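Side-chain contacts in Nitrate/nitrite binding protein NrtA (Synechocystis sp., PDB 2G29), which binds nitrate as the substrate-binding subunit of the NrtABCD ABC transporter, which takes up nitrate and probably also nitrite: residues 124-129 and 165-170; 194-199 and 206-211. All blocks are in the same frame, centred on the assembly; numbering follows the deposited sequence.

How the contacts relate
Both contacts are buried helix-on-sheet packing within one mixed five-stranded sheet, where strands 126-130 and 207-211 are neighbours, but they use opposite faces of it. Contact 1 lies nearer the middle of the chain, its centre about 8 Å from that of the chain, against about 15 Å for contact 2; the two centres are about 11 Å apart. Alternation along 207-211 shows the division: Cys209 touches His167 in the helix of contact 1, whereas Phe208 and Val210 point to the helix of contact 2. Chemically, contact 1 brings together two polar nitrate-binding side chains, Gln126 and His167, while contact 2 is apolar and centred on one methionine, turning polar only where the Gly211 backbone meets nitrate.

Contact 1: 124-129 and 165-170; sequences NGQGIQ and GTHDMW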
loop_
_atom_site.group_PDB
_atom_site.type_symbol
_atom_site.label_atom_id
_atom_site.label_comp_id
_atom_site.label_asym_id
_atom_site.label_seq_id
_atom_site.Cartn_x
_atom_site.Cartn_y
_atom_site.Cartn_z
ATOM N N ASN A 124 -6.332 -0.696 4.268
ATOM C CA ASN A 124 -5.933 -0.250 5.612
ATOM C C ASN A 124 -4.515 -0.594 6.057
ATOM O O ASN A 124 -3.704 -1.133 5.302
ATOM C CB ASN A 124 -6.850 -0.888 6.707
ATOM C CG ASN A 124 -8.312 -0.468 6.610
ATOM O OD1 ASN A 124 -8.633 0.626 6.184
ATOM N ND2 ASN A 124 -9.211 -1.380 7.011
ATOM N N GLY A 125 -4.218 -0.212 7.299
ATOM C CA GLY A 125 -3.005 -0.719 7.903
ATOM C C GLY A 125 -1.681 -0.062 7.769
ATOM O O GLY A 125 -0.668 -0.768 7.945
ATOM N N GLN A 126 -1.666 1.238 7.495
ATOM C CA GLN A 126 -0.402 1.946 7.427
ATOM C C GLN A 126 -0.439 2.876 8.641
ATOM O O GLN A 126 -1.457 2.966 9.346
ATOM C CB GLN A 126 -0.273 2.722 6.108
ATOM C CG GLN A 126 -0.814 1.943 4.879
ATOM C CD GLN A 126 -0.131 0.590 4.637
ATOM O OE1 GLN A 126 -0.746 -0.499 4.807
ATOM N NE2 GLN A 126 1.121 0.632 4.288
ATOM N N GLY A 127 0.654 3.546 8.937
ATOM C CA GLY A 127 0.635 4.409 10.104
ATOM C C GLY A 127 1.371 5.709 9.924
ATOM O O GLY A 127 2.332 5.774 9.146
ATOM N N ILE A 128 0.914 6.751 10.621
ATOM C CA ILE A 128 1.608 8.035 10.608
ATOM C C ILE A 128 2.166 8.200 12.019
ATOM O O ILE A 128 1.405 8.169 13.010
ATOM C CB ILE A 128 0.648 9.197 10.248
ATOM C CG1 ILE A 128 0.213 9.020 8.789
ATOM C CG2 ILE A 128 1.333 10.546 10.480
ATOM C CD1 ILE A 128 -0.778 10.064 8.280
ATOM N N GLN A 129 3.482 8.364 12.091
ATOM C CA GLN A 129 4.199 8.490 13.338
ATOM C C GLN A 129 4.845 9.847 13.482
ATOM O O GLN A 129 5.091 10.560 12.507
ATOM C CB GLN A 129 5.300 7.434 13.444
ATOM C CG GLN A 129 4.764 6.011 13.584
ATOM C CD GLN A 129 4.020 5.521 12.354
ATOM O OE1 GLN A 129 4.566 5.491 11.227
ATOM N NE2 GLN A 129 2.770 5.138 12.548
ATOM N N GLY A 165 3.411 7.895 -4.181
ATOM C CA GLY A 165 2.901 6.643 -3.659
ATOM C C GLY A 165 1.831 6.803 -2.607
ATOM O O GLY A 165 1.472 7.928 -2.253
ATOM N N THR A 166 1.312 5.687 -2.097
ATOM C CA THR A 166 0.258 5.761 -1.092
ATOM C C THR A 166 0.640 6.566 0.167
ATOM O O THR A 166 -0.110 7.456 0.559
ATOM C CB THR A 166 -0.171 4.321 -0.637
ATOM O OG1 THR A 166 0.980 3.657 -0.117
ATOM C CG2 THR A 166 -0.745 3.475 -1.806
ATOM N N HIS A 167 1.784 6.278 0.785
ATOM C CA HIS A 167 2.130 6.976 2.035
ATOM C C HIS A 167 2.348 8.448 1.827
ATOM O O HIS A 167 2.035 9.244 2.727
ATOM C CB HIS A 167 3.337 6.297 2.710
ATOM C CG HIS A 167 3.196 4.826 2.728
ATOM N ND1 HIS A 167 2.489 4.133 3.683
ATOM C CD2 HIS A 167 3.538 3.926 1.777
ATOM C CE1 HIS A 167 2.399 2.861 3.320
ATOM N NE2 HIS A 167 3.033 2.718 2.165
ATOM N N ASP A 168 2.883 8.823 0.673
ATOM C CA ASP A 168 3.063 10.236 0.338
ATOM C C ASP A 168 1.647 10.865 0.329
ATOM O O ASP A 168 1.415 11.931 0.922
ATOM C CB ASP A 168 3.745 10.313 -1.041
ATOM C CG ASP A 168 4.174 11.722 -1.431
ATOM O OD1 ASP A 168 4.394 12.571 -0.539
ATOM O OD2 ASP A 168 4.344 11.953 -2.653
ATOM N N MET A 169 0.676 10.208 -0.312
ATOM C CA MET A 169 -0.692 10.749 -0.326
ATOM C C MET A 169 -1.306 10.806 1.079
ATOM O O MET A 169 -1.928 11.793 1.451
ATOM C CB MET A 169 -1.605 9.911 -1.222
ATOM C CG MET A 169 -1.207 9.820 -2.692
ATOM S SD MET A 169 -0.917 11.394 -3.549
ATOM C CE MET A 169 0.876 11.558 -3.354
ATOM N N TRP A 170 -1.076 9.779 1.896
ATOM C CA TRP A 170 -1.699 9.791 3.231
ATOM C C TRP A 170 -1.124 10.882 4.124
ATOM O O TRP A 170 -1.872 11.637 4.754
ATOM C CB TRP A 170 -1.518 8.477 3.979
ATOM C CG TRP A 170 -1.901 7.230 3.259
ATOM C CD1 TRP A 170 -1.228 6.045 3.330
ATOM C CD2 TRP A 170 -2.968 7.039 2.321
ATOM N NE1 TRP A 170 -1.804 5.125 2.480
ATOM C CE2 TRP A 170 -2.866 5.715 1.842
ATOM C CE3 TRP A 170 -4.001 7.861 1.819
ATOM C CZ2 TRP A 170 -3.748 5.180 0.893
ATOM C CZ3 TRP A 170 -4.878 7.345 0.882
ATOM C CH2 TRP A 170 -4.750 6.008 0.419
#
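Gln126 lays its side chain against the CE1-ND1 corner of the His167 imidazole. Gln126 CB stands 3.9 Å from both His167 CE1 and His167 ND1, while Gln126 CG comes to 3.7 Å and Gln126 CD to 3.6 Å from His167 CE1. Starting with CG anti to the carbonyl carbon, Gln126 bends at chi2 (-59°); the two side chains cross at about a right angle, and the amide and ring planes are 45° apart. The same Gln126 CG also lies 4.1 Å from Trp170 NE1, an oblique approach. That indole N-H is already committed to Glu239, whose other carboxylate oxygen bonds to Thr166, so one acid fixes two residues of the helix. Thr166 OG1 also sits 3.0 Å above the plane of the His167 ring, offset toward its rim. Further along the strand, extended Ile128 brings CD1 to 4.0 Å from Trp170 O. Strand 126-129 and helix 166-170 are inclined at 49°, with their axes 9.7 Å apart at closest approach, a spacing that long side chains bridge. Replacing Gln126 by an alanine removes CG and the amide, and would probably leave the His167 corner and Trp170 NE1 without their packing neighbour and the nitrate site short of one ligand. No hydrogen bond is identified between the segments, and both Gln126 and His167 bind nitrate; this is consistent with packing, rather than a direct hydrogen bond, placing the two nitrate ligands side by side, with Glu239 holding the helix side.

Contact 2: 194-199 and 206-211; sequences AQMVAN and ESFCVG. With NO3 (nitrate ion), chain B.
Apolar and sulfur contacts join the segments, and Met196 carries them all. Its SD lies 3.7 Å from Phe208 CD1 and 4.7 Å from the Phe208 ring centroid, 52° off the ring normal, an oblique Met-aromatic contact. A bend at chi2 (-78°) lets Met196 spread along the strand: its CG meets Val210 CG2 at 3.8 Å, while its CE approaches Cys209 O to 3.7 Å. That carbonyl is buried with no polar partner in the model, so the methyl covers it without satisfying it.

Hydrogen bonding within 194-199 converges on Gln195 O. Asn199 ND2 donates to Gln195 O at 2.8 Å in a nearly straight bond, and Asn199 N reaches the same oxygen from the other face of the carbonyl plane.

Anion binding occupies the strand end. Gly211 N gives nitrate O2 a nearly straight bond of 3.1 Å (168°) and nitrate O1 a weak, bent one. Val210 CG2 presses to 3.0 Å from nitrate O2, and a CB on Gly211 would run into nitrate O1. Trp73 and Lys240 also hydrogen-bond the ion.

Helix 196-201 lies on the path from strand 187-190 to strand 207-211, which run parallel with 157-160 between them. This is a beta-alpha-beta crossover, in a sheet whose strand order matches the type II periplasmic binding protein fold, with the ligand at a strand's C-terminal end.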
loop_
_atom_site.group_PDB
_atom_site.type_symbol
_atom_site.label_atom_id
_atom_site.label_comp_id
_atom_site.label_asym_id
_atom_site.label_seq_id
_atom_site.Cartn_x
_atom_site.Cartn_y
_atom_site.Cartn_z
ATOM N N ALA A 194 11.775 -0.279 5.233
ATOM C CA ALA A 194 12.524 -0.973 6.254
ATOM C C ALA A 194 13.581 -0.117 6.927
ATOM O O ALA A 194 14.257 -0.577 7.851
ATOM C CB ALA A 194 13.158 -2.212 5.649
ATOM N N GLN A 195 13.741 1.128 6.475
ATOM C CA GLN A 195 14.727 2.030 7.044
ATOM C C GLN A 195 14.076 3.211 7.783
ATOM O O GLN A 195 14.788 4.073 8.317
ATOM C CB GLN A 195 15.647 2.582 5.947
ATOM C CG GLN A 195 16.519 1.489 5.305
ATOM C CD GLN A 195 17.290 1.981 4.087
ATOM O OE1 GLN A 195 17.769 3.126 4.051
ATOM N NE2 GLN A 195 17.426 1.115 3.082
ATOM N N MET A 196 12.736 3.230 7.861
ATOM C CA MET A 196 12.054 4.340 8.539
ATOM C C MET A 196 12.424 4.434 10.019
ATOM O O MET A 196 12.704 5.538 10.516
ATOM C CB MET A 196 10.532 4.184 8.384
ATOM C CG MET A 196 9.998 4.496 7.011
ATOM S SD MET A 196 9.915 6.290 6.797
ATOM C CE MET A 196 9.153 6.375 5.170
ATOM N N VAL A 197 12.395 3.310 10.733
ATOM C CA VAL A 197 12.717 3.320 12.153
ATOM C C VAL A 197 14.161 3.814 12.394
ATOM O O VAL A 197 14.392 4.678 13.258
ATOM C CB VAL A 197 12.456 1.898 12.760
ATOM C CG1 VAL A 197 12.963 1.823 14.221
ATOM C CG2 VAL A 197 10.972 1.619 12.761
ATOM N N ALA A 198 15.126 3.334 11.603
ATOM C CA ALA A 198 16.519 3.772 11.795
ATOM C C ALA A 198 16.661 5.267 11.558
ATOM O O ALA A 198 17.449 5.954 12.235
ATOM C CB ALA A 198 17.439 3.018 10.848
ATOM N N ASN A 199 15.907 5.784 10.599
ATOM C CA ASN A 199 15.970 7.206 10.300
ATOM C C ASN A 199 15.356 8.077 11.384
ATOM O O ASN A 199 15.937 9.111 11.735
ATOM C CB ASN A 199 15.314 7.496 8.946
ATOM C CG ASN A 199 16.290 7.346 7.808
ATOM O OD1 ASN A 199 16.880 8.331 7.360
ATOM N ND2 ASN A 199 16.504 6.117 7.358
ATOM N N GLU A 206 10.661 14.662 11.089
ATOM C CA GLU A 206 9.776 14.952 12.223
ATOM C C GLU A 206 8.622 13.986 12.326
ATOM O O GLU A 206 8.115 13.705 13.419
ATOM C CB GLU A 206 9.140 16.353 12.076
ATOM C CG GLU A 206 10.134 17.483 11.866
ATOM C CD GLU A 206 11.228 17.510 12.912
ATOM O OE1 GLU A 206 12.415 17.494 12.510
ATOM O OE2 GLU A 206 10.903 17.508 14.112
ATOM N N SER A 207 8.201 13.487 11.161
ATOM C CA SER A 207 7.033 12.601 11.068
ATOM C C SER A 207 7.252 11.682 9.872
ATOM O O SER A 207 8.037 12.006 8.982
ATOM C CB SER A 207 5.758 13.464 10.833
ATOM O OG SER A 207 4.574 12.690 10.772
ATOM N N PHE A 208 6.536 10.559 9.845
ATOM C CA PHE A 208 6.672 9.635 8.732
ATOM C C PHE A 208 5.457 8.737 8.583
ATOM O O PHE A 208 4.726 8.485 9.550
ATOM C CB PHE A 208 7.969 8.797 8.842
ATOM C CG PHE A 208 8.052 7.878 10.055
ATOM C CD1 PHE A 208 7.825 6.508 9.901
ATOM C CD2 PHE A 208 8.477 8.349 11.318
ATOM C CE1 PHE A 208 8.038 5.618 10.993
ATOM C CE2 PHE A 208 8.677 7.474 12.375
ATOM C CZ PHE A 208 8.458 6.088 12.213
ATOM N N CYS A 209 5.267 8.222 7.379
ATOM C CA CYS A 209 4.154 7.336 7.087
ATOM C C CYS A 209 4.716 6.097 6.414
ATOM O O CYS A 209 5.467 6.219 5.428
ATOM C CB CYS A 209 3.156 8.049 6.177
ATOM S SG CYS A 209 1.676 7.082 5.843
ATOM N N VAL A 210 4.335 4.919 6.935
ATOM C CA VAL A 210 4.881 3.640 6.446
ATOM C C VAL A 210 3.919 2.523 6.881
ATOM O O VAL A 210 3.150 2.698 7.808
ATOM C CB VAL A 210 6.293 3.412 7.084
ATOM C CG1 VAL A 210 6.166 3.275 8.618
ATOM C CG2 VAL A 210 6.990 2.181 6.516
ATOM N N GLY A 211 3.924 1.394 6.184
ATOM C CA GLY A 211 3.022 0.313 6.589
ATOM C C GLY A 211 3.564 -0.581 7.697
ATOM O O GLY A 211 4.755 -0.525 8.076
HETATM N N NO3 B . 5.002 0.795 3.118
HETATM O O1 NO3 B . 3.849 0.173 3.504
HETATM O O2 NO3 B . 5.934 1.456 3.845
HETATM O O3 NO3 B . 5.285 0.799 1.626
#